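Local coordinates for amidohydrolase (Staphylococcus aureus, PDB 3NUR), which probably hydrolyses carbon–nitrogen bonds, other than peptide bonds, in linear amides, and holds a calcium ion at one end of its TIM barrel, at residues 26-31 and 287-292; 313-318 and 323-328; 191-196 and 251-256; 79-84 and 88-93. One frame throughout, in Å; residues are numbered along the deposited sequence.

Contacts 1, 2 and 3 all supply ligands to one calcium ion: E28 and H30 from contact 1, D316 from contact 2 and H192 from contact 3, with two waters completing the set. Contact 1 lies between the other two metal-binding contacts, its centre about 9 Å from that of contact 2 and about 10 Å from that of contact 3, whereas the centres of contacts 2 and 3 are about 17 Å apart. S291 OG joins contact 1 to contact 3 through H253 N (2.8 Å), and E29 OE2 joins it to contact 2 through A315 N (2.8 Å). Contact 4 packs a helix on the strand next to 24-31; the side chain of Q90 remains about 11 Å from the calcium.

Contact 1 (26-31 and 287-292). With CA (calcium ion), chain B.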
loop_
_atom_site.group_PDB
_atom_site.type_symbol
_atom_site.label_atom_id
_atom_site.label_comp_id
_atom_site.label_asym_id
_atom_site.label_seq_id
_atom_site.Cartn_x
_atom_site.Cartn_y
_atom_site.Cartn_z
ATOM N N THR A 26 -7.855 7.093 6.203
ATOM C CA THR A 26 -6.578 6.390 6.434
ATOM C C THR A 26 -6.436 5.243 5.405
ATOM O O THR A 26 -7.399 4.492 5.160
ATOM C CB THR A 26 -6.371 6.021 7.902
ATOM O OG1 THR A 26 -7.491 5.275 8.349
ATOM C CG2 THR A 26 -6.156 7.249 8.825
ATOM N N PHE A 27 -5.249 5.131 4.791
ATOM C CA PHE A 27 -5.041 4.253 3.638
ATOM C C PHE A 27 -4.372 2.889 3.810
ATOM O O PHE A 27 -4.380 2.090 2.862
ATOM C CB PHE A 27 -4.376 5.054 2.518
ATOM C CG PHE A 27 -5.333 5.923 1.743
ATOM C CD1 PHE A 27 -5.847 5.497 0.521
ATOM C CD2 PHE A 27 -5.707 7.178 2.224
ATOM C CE1 PHE A 27 -6.741 6.296 -0.200
ATOM C CE2 PHE A 27 -6.576 7.994 1.487
ATOM C CZ PHE A 27 -7.082 7.547 0.280
ATOM N N GLU A 28 -3.747 2.630 4.970
ATOM C CA GLU A 28 -3.060 1.347 5.159
ATOM C C GLU A 28 -3.570 0.747 6.438
ATOM O O GLU A 28 -2.931 0.862 7.471
ATOM C CB GLU A 28 -1.523 1.539 5.166
ATOM C CG GLU A 28 -0.769 0.231 4.937
ATOM C CD GLU A 28 0.722 0.356 5.189
ATOM O OE1 GLU A 28 1.231 -0.368 6.073
ATOM O OE2 GLU A 28 1.373 1.209 4.540
ATOM N N GLU A 29 -4.794 0.219 6.397
ATOM C CA GLU A 29 -5.486 -0.286 7.586
ATOM C C GLU A 29 -5.871 -1.715 7.265
ATOM O O GLU A 29 -6.463 -1.966 6.203
ATOM C CB GLU A 29 -6.706 0.624 7.853
ATOM C CG GLU A 29 -6.374 2.125 7.696
ATOM C CD GLU A 29 -5.141 2.659 8.424
ATOM O OE1 GLU A 29 -4.943 2.309 9.609
ATOM O OE2 GLU A 29 -4.367 3.430 7.807
ATOM N N HIS A 30 -5.480 -2.650 8.150
ATOM C CA HIS A 30 -5.582 -4.068 7.854
ATOM C C HIS A 30 -6.622 -4.876 8.569
ATOM O O HIS A 30 -6.985 -4.591 9.708
ATOM C CB HIS A 30 -4.204 -4.724 8.055
ATOM C CG HIS A 30 -3.108 -4.064 7.265
ATOM N ND1 HIS A 30 -3.063 -4.150 5.877
ATOM C CD2 HIS A 30 -2.030 -3.360 7.695
ATOM C CE1 HIS A 30 -1.977 -3.485 5.505
ATOM N NE2 HIS A 30 -1.325 -2.985 6.561
ATOM N N TYR A 31 -7.016 -5.961 7.910
ATOM C CA TYR A 31 -7.911 -6.948 8.489
ATOM C C TYR A 31 -7.428 -8.339 8.086
ATOM O O TYR A 31 -6.749 -8.480 7.079
ATOM C CB TYR A 31 -9.378 -6.729 8.016
ATOM C CG TYR A 31 -9.640 -7.216 6.611
ATOM C CD1 TYR A 31 -9.290 -6.441 5.511
ATOM C CD2 TYR A 31 -10.136 -8.502 6.375
ATOM C CE1 TYR A 31 -9.475 -6.903 4.218
ATOM C CE2 TYR A 31 -10.311 -8.981 5.080
ATOM C CZ TYR A 31 -9.968 -8.178 4.004
ATOM O OH TYR A 31 -10.121 -8.618 2.720
ATOM N N TYR A 287 1.556 8.152 -4.727
ATOM C CA TYR A 287 1.119 8.832 -3.508
ATOM C C TYR A 287 1.943 8.184 -2.399
ATOM O O TYR A 287 2.283 7.004 -2.485
ATOM C CB TYR A 287 -0.372 8.604 -3.201
ATOM C CG TYR A 287 -1.268 9.438 -4.081
ATOM C CD1 TYR A 287 -1.724 10.687 -3.662
ATOM C CD2 TYR A 287 -1.660 8.984 -5.335
ATOM C CE1 TYR A 287 -2.568 11.451 -4.465
ATOM C CE2 TYR A 287 -2.511 9.734 -6.143
ATOM C CZ TYR A 287 -2.953 10.974 -5.708
ATOM O OH TYR A 287 -3.800 11.707 -6.501
ATOM N N ILE A 288 2.264 8.942 -1.375
ATOM C CA ILE A 288 3.073 8.396 -0.279
ATOM C C ILE A 288 2.279 8.494 1.038
ATOM O O ILE A 288 1.646 9.519 1.292
ATOM C CB ILE A 288 4.428 9.159 -0.213
ATOM C CG1 ILE A 288 5.354 8.777 -1.402
ATOM C CG2 ILE A 288 5.131 8.959 1.149
ATOM C CD1 ILE A 288 6.592 9.656 -1.580
ATOM N N THR A 289 2.404 7.474 1.908
ATOM C CA THR A 289 1.768 7.506 3.226
ATOM C C THR A 289 2.811 7.277 4.337
ATOM O O THR A 289 3.886 6.743 4.051
ATOM C CB THR A 289 0.589 6.477 3.379
ATOM O OG1 THR A 289 1.046 5.234 3.957
ATOM C CG2 THR A 289 -0.248 6.265 2.118
ATOM N N PRO A 290 2.476 7.626 5.606
ATOM C CA PRO A 290 3.426 7.416 6.707
ATOM C C PRO A 290 3.374 6.006 7.291
ATOM O O PRO A 290 4.256 5.654 8.070
ATOM C CB PRO A 290 2.937 8.393 7.788
ATOM C CG PRO A 290 1.750 9.108 7.227
ATOM C CD PRO A 290 1.264 8.336 6.073
ATOM N N SER A 291 2.294 5.226 7.011
ATOM C CA SER A 291 2.059 3.907 7.648
ATOM C C SER A 291 2.217 3.962 9.183
ATOM O O SER A 291 2.897 3.112 9.766
ATOM C CB SER A 291 2.996 2.845 7.074
ATOM O OG SER A 291 3.017 2.863 5.664
ATOM N N GLY A 292 1.655 4.992 9.813
ATOM C CA GLY A 292 1.709 5.153 11.265
ATOM C C GLY A 292 3.063 5.523 11.849
ATOM O O GLY A 292 3.226 5.506 13.076
HETATM CA CA CA B . 0.914 -2.357 6.828
HETATM O O HOH W 1 2.971 -2.027 7.476
HETATM O O HOH W 2 1.328 -4.421 7.642
#
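F27 faces T289 and E28 faces S291 at CA separations of 7.6 Å and 6.2 Å, spacings at which the two backbones do not pair directly. These segments hold the ends of strands 24-31 and 286-288, the first and seventh in the order of the TIM barrel, and the chain at Y313, bonded to the backbone of F27, runs close to both. At residues 28-30 the sequence E-E-H appears to take the place of the H-x-H motif found at the end of strand 1 in many amidohydrolases, and its outer two residues bind the calcium. E28 CG lies anti to the backbone N (chi1 -163°) and the chain continues extended, which carries the carboxylate away from the strand and between metal and serine. Its two oxygens divide the work: OE1 of E28 binds the calcium at 2.2 Å, while OE2 accepts a hydrogen bond from the S291 hydroxyl. That residue sits in a left-handed backbone turn, and its OG in turn accepts H253 N, so a second-shell serine both gives and receives. H30 reaches the same calcium through NE2, at 2.3 Å. Nearer the strand start, F27 CB makes a loose apolar touch with T289 CG2 at 4.3 Å, while T289 OG1 finds its main polar partner in Y190. The S291 OG to E28 OE2 bond is 2.6 Å and meets the oxygen from above, 37° out of the carboxylate plane.

Contact 2 (313-318 and 323-328). With CA (calcium ion), chain B.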
loop_
_atom_site.group_PDB
_atom_site.type_symbol
_atom_site.label_atom_id
_atom_site.label_comp_id
_atom_site.label_asym_id
_atom_site.label_seq_id
_atom_site.Cartn_x
_atom_site.Cartn_y
_atom_site.Cartn_z
ATOM N N TYR A 313 -2.855 9.966 4.287
ATOM C CA TYR A 313 -2.687 9.595 5.688
ATOM C C TYR A 313 -2.914 8.097 5.888
ATOM O O TYR A 313 -3.600 7.468 5.085
ATOM C CB TYR A 313 -3.604 10.462 6.570
ATOM C CG TYR A 313 -3.064 10.782 7.948
ATOM C CD1 TYR A 313 -1.699 10.964 8.162
ATOM C CD2 TYR A 313 -3.925 10.955 9.032
ATOM C CE1 TYR A 313 -1.200 11.311 9.421
ATOM C CE2 TYR A 313 -3.439 11.302 10.296
ATOM C CZ TYR A 313 -2.076 11.469 10.487
ATOM O OH TYR A 313 -1.598 11.791 11.736
ATOM N N ALA A 314 -2.270 7.514 6.896
ATOM C CA ALA A 314 -2.351 6.062 7.170
ATOM C C ALA A 314 -1.778 5.783 8.545
ATOM O O ALA A 314 -0.815 6.440 8.945
ATOM C CB ALA A 314 -1.570 5.275 6.120
ATOM N N ALA A 315 -2.337 4.785 9.248
ATOM C CA ALA A 315 -1.916 4.424 10.603
ATOM C C ALA A 315 -1.250 3.055 10.720
ATOM O O ALA A 315 -0.631 2.789 11.745
ATOM C CB ALA A 315 -3.137 4.430 11.529
ATOM N N ASP A 316 -1.458 2.161 9.735
ATOM C CA ASP A 316 -1.007 0.748 9.799
ATOM C C ASP A 316 -1.783 0.014 10.920
ATOM O O ASP A 316 -1.292 -0.948 11.531
ATOM C CB ASP A 316 0.532 0.605 9.949
ATOM C CG ASP A 316 1.060 -0.710 9.419
ATOM O OD1 ASP A 316 0.333 -1.370 8.621
ATOM O OD2 ASP A 316 2.168 -1.141 9.866
ATOM N N TYR A 317 -3.030 0.469 11.175
ATOM C CA TYR A 317 -3.854 -0.172 12.189
ATOM C C TYR A 317 -4.131 -1.636 11.785
ATOM O O TYR A 317 -4.406 -1.879 10.613
ATOM C CB TYR A 317 -5.187 0.594 12.365
ATOM C CG TYR A 317 -6.089 -0.048 13.387
ATOM C CD1 TYR A 317 -5.987 0.279 14.737
ATOM C CD2 TYR A 317 -6.972 -1.071 13.025
ATOM C CE1 TYR A 317 -6.752 -0.376 15.699
ATOM C CE2 TYR A 317 -7.754 -1.720 13.980
ATOM C CZ TYR A 317 -7.649 -1.358 15.314
ATOM O OH TYR A 317 -8.424 -1.974 16.272
ATOM N N PRO A 318 -4.081 -2.624 12.710
ATOM C CA PRO A 318 -3.804 -2.529 14.159
ATOM C C PRO A 318 -2.354 -2.881 14.529
ATOM O O PRO A 318 -2.047 -2.990 15.716
ATOM C CB PRO A 318 -4.761 -3.574 14.724
ATOM C CG PRO A 318 -4.659 -4.694 13.704
ATOM C CD PRO A 318 -4.479 -4.005 12.351
ATOM N N GLU A 323 -0.982 6.652 19.000
ATOM C CA GLU A 323 -1.722 7.471 19.966
ATOM C C GLU A 323 -1.826 8.949 19.567
ATOM O O GLU A 323 -2.744 9.627 20.032
ATOM C CB GLU A 323 -1.169 7.290 21.401
ATOM C CG GLU A 323 0.155 7.991 21.666
ATOM C CD GLU A 323 0.980 7.478 22.835
ATOM O OE1 GLU A 323 1.088 6.240 22.999
ATOM O OE2 GLU A 323 1.574 8.320 23.548
ATOM N N LYS A 324 -0.913 9.427 18.690
ATOM C CA LYS A 324 -0.867 10.820 18.207
ATOM C C LYS A 324 -1.424 10.998 16.780
ATOM O O LYS A 324 -1.309 12.089 16.202
ATOM C CB LYS A 324 0.572 11.360 18.283
ATOM C CG LYS A 324 1.018 11.693 19.712
ATOM C CD LYS A 324 2.478 12.148 19.755
ATOM C CE LYS A 324 2.680 13.588 19.322
ATOM N NZ LYS A 324 4.026 13.800 18.724
ATOM N N LEU A 325 -2.073 9.945 16.220
ATOM C CA LEU A 325 -2.636 10.049 14.874
ATOM C C LEU A 325 -3.511 11.300 14.668
ATOM O O LEU A 325 -3.312 12.038 13.700
ATOM C CB LEU A 325 -3.394 8.767 14.493
ATOM C CG LEU A 325 -3.754 8.683 13.012
ATOM C CD1 LEU A 325 -2.505 8.341 12.153
ATOM C CD2 LEU A 325 -4.807 7.668 12.786
ATOM N N GLY A 326 -4.401 11.568 15.615
ATOM C CA GLY A 326 -5.328 12.692 15.529
ATOM C C GLY A 326 -4.757 14.078 15.740
ATOM O O GLY A 326 -5.455 15.062 15.473
ATOM N N VAL A 327 -3.491 14.183 16.228
ATOM C CA VAL A 327 -2.867 15.487 16.475
ATOM C C VAL A 327 -1.570 15.724 15.679
ATOM O O VAL A 327 -1.105 16.857 15.617
ATOM C CB VAL A 327 -2.684 15.783 18.000
ATOM C CG1 VAL A 327 -4.030 15.771 18.737
ATOM C CG2 VAL A 327 -1.697 14.817 18.647
ATOM N N PHE A 328 -0.996 14.671 15.072
ATOM C CA PHE A 328 0.277 14.764 14.350
ATOM C C PHE A 328 0.294 15.843 13.285
ATOM O O PHE A 328 1.270 16.584 13.189
ATOM C CB PHE A 328 0.689 13.409 13.764
ATOM C CG PHE A 328 1.953 13.412 12.926
ATOM C CD1 PHE A 328 3.191 13.668 13.504
ATOM C CD2 PHE A 328 1.906 13.116 11.565
ATOM C CE1 PHE A 328 4.357 13.672 12.724
ATOM C CE2 PHE A 328 3.081 13.065 10.797
ATOM C CZ PHE A 328 4.298 13.344 11.386
HETATM CA CA CA B . 0.914 -2.357 6.828
HETATM O O HOH W 1 2.971 -2.027 7.476
HETATM O O HOH W 2 1.328 -4.421 7.642
#
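Y313 extends from 313-318 to meet L325 and F328 on the short, weakly bonded helix 325-328. Its CB points toward that helix, and chi1 of -147°, well off a staggered value, directs the ring along the flank of L325, the two side chains running in opposite directions. L325 CD1 lies over one face of the ring, near its rim, 3.6 Å from both CE2 and CZ of Y313; F328 CD2 comes to the edge at CE1 of Y313, at 4.2 Å. At the tip, OH of Y313 donates to L325 O over 2.6 Å, and this carbonyl oxygen lies in the ring plane; the hydroxyl lies in the carbonyl plane, on a lone pair, at a C=O...O angle of 130°. The same OH is 3.5 Å from F328 CB. Residues 313-318 probably occupy the place where strand 8 of amidohydrolase barrels ends, and D316 within them is probably the counterpart of the metal-binding aspartate of that position, since its OD1 binds the calcium at 2.1 Å. Between ring and metal ligand, A315 CB packs on L325 CD2 at 3.9 Å. E29 takes the backbone N-H groups of A315 and Y317 with its two carboxylate oxygens, holding the loop on either side of D316.

Contact 3 (191-196 and 251-256); sequences LHPAPV and IGHWGE. With CA (calcium ion), chain B.
P193 and the pair H253 and E256 form the closer-packed part of this contact, at the ends of the strands that count fifth and sixth in the barrel. The proline ring crosses the glutamate at about a right angle, its CD 3.7 Å from E256 OE2, and its CG lies 4.0 Å from H253 CE1, obliquely to the imidazole. Neither histidine nor glutamate is loose: ND1 of H253 donates to OE2 of E256 at 2.8 Å with an N-H...O angle of 163°, the oxygen lying near the ring plane, while E256 OE1 bonds to H225 ND1. The glutamate chain bends at chi2 (-71°), which folds its carboxylate back to the histidine.

Between L191 and I251 the side chains meet more loosely, at 4.2 Å from L191 CB to I251 CG2, and a water links the two segments there. That water donates to L191 O and to E256 OE2 and accepts from G252 N, each at 2.7 Å, so three bonds fix it and E256 OE2 has two donors.

On the metal side, H192 NE2 binds the calcium at 2.3 Å, and its rotation is set by ND1, which donates to P193 O at 2.7 Å. H253 NE2 is linked only weakly to a calcium-bound water, in the ring plane. A metal-binding histidine at the end of strand 5 and a second histidine after strand 6, converging at the C-terminal end of the barrel, is the arrangement characteristic of the amidohydrolase superfamily metal site.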
loop_
_atom_site.group_PDB
_atom_site.type_symbol
_atom_site.label_atom_id
_atom_site.label_comp_id
_atom_site.label_asym_id
_atom_site.label_seq_id
_atom_site.Cartn_x
_atom_site.Cartn_y
_atom_site.Cartn_z
ATOM N N LEU A 191 1.189 -0.706 -3.093
ATOM C CA LEU A 191 2.251 -1.741 -3.112
ATOM C C LEU A 191 2.861 -1.760 -1.709
ATOM O O LEU A 191 3.471 -0.779 -1.287
ATOM C CB LEU A 191 3.309 -1.405 -4.171
ATOM C CG LEU A 191 4.342 -2.494 -4.504
ATOM C CD1 LEU A 191 3.669 -3.722 -5.169
ATOM C CD2 LEU A 191 5.413 -1.929 -5.442
ATOM N N HIS A 192 2.637 -2.855 -0.980
ATOM C CA HIS A 192 2.993 -3.029 0.435
ATOM C C HIS A 192 4.133 -4.049 0.614
ATOM O O HIS A 192 4.205 -5.013 -0.143
ATOM C CB HIS A 192 1.723 -3.525 1.166
ATOM C CG HIS A 192 1.799 -3.615 2.666
ATOM N ND1 HIS A 192 2.506 -4.615 3.290
ATOM C CD2 HIS A 192 1.215 -2.843 3.607
ATOM C CE1 HIS A 192 2.384 -4.386 4.589
ATOM N NE2 HIS A 192 1.608 -3.340 4.826
ATOM N N PRO A 193 4.960 -3.923 1.674
ATOM C CA PRO A 193 6.033 -4.910 1.872
ATOM C C PRO A 193 5.536 -6.295 2.317
ATOM O O PRO A 193 4.407 -6.460 2.785
ATOM C CB PRO A 193 6.899 -4.274 2.957
ATOM C CG PRO A 193 5.977 -3.352 3.704
ATOM C CD PRO A 193 5.082 -2.794 2.632
ATOM N N ALA A 194 6.396 -7.293 2.158
ATOM C CA ALA A 194 6.179 -8.663 2.625
ATOM C C ALA A 194 7.565 -9.324 2.771
ATOM O O ALA A 194 8.540 -8.764 2.246
ATOM C CB ALA A 194 5.305 -9.439 1.645
ATOM N N PRO A 195 7.680 -10.487 3.468
ATOM C CA PRO A 195 9.005 -11.119 3.649
ATOM C C PRO A 195 9.823 -11.237 2.366
ATOM O O PRO A 195 9.280 -11.593 1.313
ATOM C CB PRO A 195 8.651 -12.495 4.230
ATOM C CG PRO A 195 7.427 -12.211 5.053
ATOM C CD PRO A 195 6.633 -11.248 4.187
ATOM N N VAL A 196 11.118 -10.919 2.450
ATOM C CA VAL A 196 12.030 -11.000 1.304
ATOM C C VAL A 196 12.325 -12.473 0.987
ATOM O O VAL A 196 12.152 -13.350 1.850
ATOM C CB VAL A 196 13.357 -10.202 1.486
ATOM C CG1 VAL A 196 13.106 -8.695 1.624
ATOM C CG2 VAL A 196 14.172 -10.736 2.669
ATOM N N ILE A 251 2.426 4.015 -1.965
ATOM C CA ILE A 251 3.460 3.352 -1.175
ATOM C C ILE A 251 3.499 3.979 0.203
ATOM O O ILE A 251 3.323 5.184 0.336
ATOM C CB ILE A 251 4.848 3.320 -1.837
ATOM C CG1 ILE A 251 5.333 4.746 -2.245
ATOM C CG2 ILE A 251 4.876 2.277 -3.006
ATOM C CD1 ILE A 251 6.770 4.773 -2.913
ATOM N N GLY A 252 3.723 3.145 1.205
ATOM C CA GLY A 252 3.771 3.551 2.597
ATOM C C GLY A 252 5.165 3.803 3.106
ATOM O O GLY A 252 6.100 3.994 2.324
ATOM N N HIS A 253 5.303 3.833 4.439
ATOM C CA HIS A 253 6.568 4.042 5.147
ATOM C C HIS A 253 7.390 5.175 4.559
ATOM O O HIS A 253 8.624 5.058 4.381
ATOM C CB HIS A 253 7.329 2.707 5.268
ATOM C CG HIS A 253 6.424 1.617 5.761
ATOM N ND1 HIS A 253 5.739 0.787 4.880
ATOM C CD2 HIS A 253 6.024 1.343 7.022
ATOM C CE1 HIS A 253 4.954 0.035 5.640
ATOM N NE2 HIS A 253 5.111 0.317 6.934
ATOM N N TRP A 254 6.693 6.313 4.304
ATOM C CA TRP A 254 7.280 7.541 3.777
ATOM C C TRP A 254 7.962 7.387 2.404
ATOM O O TRP A 254 8.871 8.154 2.061
ATOM C CB TRP A 254 8.226 8.181 4.833
ATOM C CG TRP A 254 7.526 8.676 6.072
ATOM C CD1 TRP A 254 7.747 8.266 7.355
ATOM C CD2 TRP A 254 6.541 9.723 6.148
ATOM N NE1 TRP A 254 6.946 8.975 8.225
ATOM C CE2 TRP A 254 6.213 9.891 7.514
ATOM C CE3 TRP A 254 5.928 10.555 5.196
ATOM C CZ2 TRP A 254 5.296 10.855 7.951
ATOM C CZ3 TRP A 254 4.968 11.467 5.623
ATOM C CH2 TRP A 254 4.660 11.608 6.983
ATOM N N GLY A 255 7.509 6.414 1.619
ATOM C CA GLY A 255 8.077 6.194 0.291
ATOM C C GLY A 255 9.067 5.059 0.177
ATOM O O GLY A 255 9.683 4.897 -0.887
ATOM N N GLU A 256 9.227 4.237 1.256
ATOM C CA GLU A 256 10.076 3.027 1.192
ATOM C C GLU A 256 11.480 3.343 0.673
ATOM O O GLU A 256 12.022 2.619 -0.177
ATOM C CB GLU A 256 9.375 1.957 0.312
ATOM C CG GLU A 256 7.909 1.711 0.697
ATOM C CD GLU A 256 7.633 0.982 2.003
ATOM O OE1 GLU A 256 8.583 0.748 2.783
ATOM O OE2 GLU A 256 6.460 0.594 2.223
HETATM CA CA CA B . 0.914 -2.357 6.828
HETATM O O HOH W 3 4.072 0.430 1.054
HETATM O O HOH W 1 2.971 -2.027 7.476
HETATM O O HOH W 2 1.328 -4.421 7.642
#

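Contact 4 (79-84 and 88-93)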
loop_
_atom_site.group_PDB
_atom_site.type_symbol
_atom_site.label_atom_id
_atom_site.label_comp_id
_atom_site.label_asym_id
_atom_site.label_seq_id
_atom_site.Cartn_x
_atom_site.Cartn_y
_atom_site.Cartn_z
ATOM N N ILE A 79 -13.423 0.572 15.776
ATOM C CA ILE A 79 -14.213 1.811 15.875
ATOM C C ILE A 79 -13.733 2.710 16.994
ATOM O O ILE A 79 -13.736 3.935 16.827
ATOM C CB ILE A 79 -15.737 1.497 16.000
ATOM C CG1 ILE A 79 -16.315 0.995 14.661
ATOM C CG2 ILE A 79 -16.543 2.699 16.548
ATOM C CD1 ILE A 79 -16.263 1.992 13.394
ATOM N N GLN A 80 -13.348 2.115 18.144
ATOM C CA GLN A 80 -12.825 2.872 19.290
ATOM C C GLN A 80 -11.585 3.649 18.835
ATOM O O GLN A 80 -11.498 4.861 19.083
ATOM C CB GLN A 80 -12.445 1.927 20.446
ATOM C CG GLN A 80 -11.946 2.684 21.678
ATOM C CD GLN A 80 -11.611 1.765 22.816
ATOM O OE1 GLN A 80 -10.441 1.584 23.159
ATOM N NE2 GLN A 80 -12.633 1.171 23.436
ATOM N N PHE A 81 -10.658 2.957 18.119
ATOM C CA PHE A 81 -9.439 3.591 17.641
ATOM C C PHE A 81 -9.762 4.727 16.677
ATOM O O PHE A 81 -9.256 5.828 16.851
ATOM C CB PHE A 81 -8.476 2.568 16.990
ATOM C CG PHE A 81 -7.275 3.224 16.323
ATOM C CD1 PHE A 81 -6.149 3.571 17.065
ATOM C CD2 PHE A 81 -7.290 3.522 14.963
ATOM C CE1 PHE A 81 -5.056 4.205 16.455
ATOM C CE2 PHE A 81 -6.199 4.153 14.354
ATOM C CZ PHE A 81 -5.089 4.488 15.106
HETATM N N MSE A 82 -10.609 4.469 15.666
HETATM C CA MSE A 82 -10.960 5.472 14.669
HETATM C C MSE A 82 -11.615 6.703 15.289
HETATM O O MSE A 82 -11.191 7.827 14.991
HETATM C CB MSE A 82 -11.873 4.874 13.611
HETATM C CG MSE A 82 -11.170 3.807 12.773
HETATM SE SE MSE A 82 -12.471 2.760 11.804
HETATM C CE MSE A 82 -13.182 4.124 10.615
ATOM N N ASN A 83 -12.615 6.489 16.192
ATOM C CA ASN A 83 -13.310 7.598 16.844
ATOM C C ASN A 83 -12.403 8.441 17.706
ATOM O O ASN A 83 -12.467 9.662 17.626
ATOM C CB ASN A 83 -14.513 7.106 17.647
ATOM C CG ASN A 83 -15.668 6.647 16.777
ATOM O OD1 ASN A 83 -15.610 6.632 15.538
ATOM N ND2 ASN A 83 -16.735 6.204 17.405
ATOM N N ASN A 84 -11.519 7.805 18.479
ATOM C CA ASN A 84 -10.577 8.518 19.345
ATOM C C ASN A 84 -9.508 9.277 18.566
ATOM O O ASN A 84 -8.945 10.245 19.084
ATOM C CB ASN A 84 -9.906 7.547 20.311
ATOM C CG ASN A 84 -10.844 6.942 21.338
ATOM O OD1 ASN A 84 -12.018 7.312 21.467
ATOM N ND2 ASN A 84 -10.352 5.962 22.064
ATOM N N GLN A 88 -12.442 9.202 9.990
ATOM C CA GLN A 88 -13.790 9.013 9.450
ATOM C C GLN A 88 -13.814 7.704 8.674
ATOM O O GLN A 88 -14.766 6.941 8.801
ATOM C CB GLN A 88 -14.165 10.184 8.520
ATOM C CG GLN A 88 -15.568 10.093 7.872
ATOM C CD GLN A 88 -16.695 10.090 8.880
ATOM O OE1 GLN A 88 -17.620 9.274 8.803
ATOM N NE2 GLN A 88 -16.628 10.975 9.867
ATOM N N ILE A 89 -12.784 7.463 7.824
ATOM C CA ILE A 89 -12.750 6.261 6.996
ATOM C C ILE A 89 -11.443 5.509 7.092
ATOM O O ILE A 89 -10.366 6.116 6.998
ATOM C CB ILE A 89 -13.029 6.642 5.503
ATOM C CG1 ILE A 89 -14.432 7.265 5.307
ATOM C CG2 ILE A 89 -12.755 5.483 4.524
ATOM C CD1 ILE A 89 -14.640 7.889 3.964
ATOM N N GLN A 90 -11.542 4.162 7.177
ATOM C CA GLN A 90 -10.392 3.307 7.013
ATOM C C GLN A 90 -10.584 2.641 5.645
ATOM O O GLN A 90 -11.678 2.134 5.347
ATOM C CB GLN A 90 -10.283 2.220 8.097
ATOM C CG GLN A 90 -9.623 2.709 9.365
ATOM C CD GLN A 90 -9.290 1.582 10.329
ATOM O OE1 GLN A 90 -8.579 1.768 11.335
ATOM N NE2 GLN A 90 -9.731 0.374 10.025
ATOM N N VAL A 91 -9.531 2.638 4.838
ATOM C CA VAL A 91 -9.496 1.929 3.545
ATOM C C VAL A 91 -8.902 0.572 3.943
ATOM O O VAL A 91 -7.756 0.501 4.423
ATOM C CB VAL A 91 -8.676 2.655 2.444
ATOM C CG1 VAL A 91 -8.738 1.876 1.142
ATOM C CG2 VAL A 91 -9.167 4.088 2.224
ATOM N N LEU A 92 -9.720 -0.493 3.864
ATOM C CA LEU A 92 -9.330 -1.796 4.390
ATOM C C LEU A 92 -8.661 -2.733 3.369
ATOM O O LEU A 92 -9.136 -2.860 2.238
ATOM C CB LEU A 92 -10.554 -2.497 5.043
ATOM C CG LEU A 92 -11.168 -1.846 6.298
ATOM C CD1 LEU A 92 -12.402 -2.630 6.781
ATOM C CD2 LEU A 92 -10.173 -1.787 7.420
ATOM N N SER A 93 -7.557 -3.381 3.797
ATOM C CA SER A 93 -6.785 -4.335 2.992
ATOM C C SER A 93 -6.380 -5.542 3.832
ATOM O O SER A 93 -6.270 -5.401 5.039
ATOM C CB SER A 93 -5.526 -3.665 2.473
ATOM O OG SER A 93 -4.737 -3.187 3.553
#
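F81 and M82 look from helix 75-84 onto Q88, I89 and Q90 of the following strand. The helix belongs to the beta-alpha-beta crossover that leads from strand 24-31 to its parallel neighbour 87-94, the first such step of the TIM barrel. Axes of the short segments approach to 10.0 Å, and their directions differ by 132°, so the strand runs back obliquely along the helix. At the start of the segment, I79 contributes a helical backbone bond, its O accepting N83 N at 2.9 Å. F81 comes next: its ring reaches the terminal amide of Q90 at an oblique angle, only loosely, and stacks with Y317 from the loop that carries a calcium ligand.

M82, modelled as selenomethionine, is the main bridge. Its CG is anti to the carbonyl carbon (chi1 -66°), which sends the chain across the strand, where it crosses the Q90 side chain obliquely. CG of M82 lies 3.9 Å from Q90 CG, and its SE is 3.7 Å from that same CG and 3.7 Å from Q90 CD, so the selenium sits beside the junction of the methylene chain and the amide. F129 of the adjoining strand touches both side chains. Past M82, N83 turns to R128, the arginine whose NE also bonds to Q88 O. The bend at chi3 of M82 (66°) swings the terminal methyl over the backbone, placing its CE 3.7 Å from Q88 O and 3.8 Å from Q90 N.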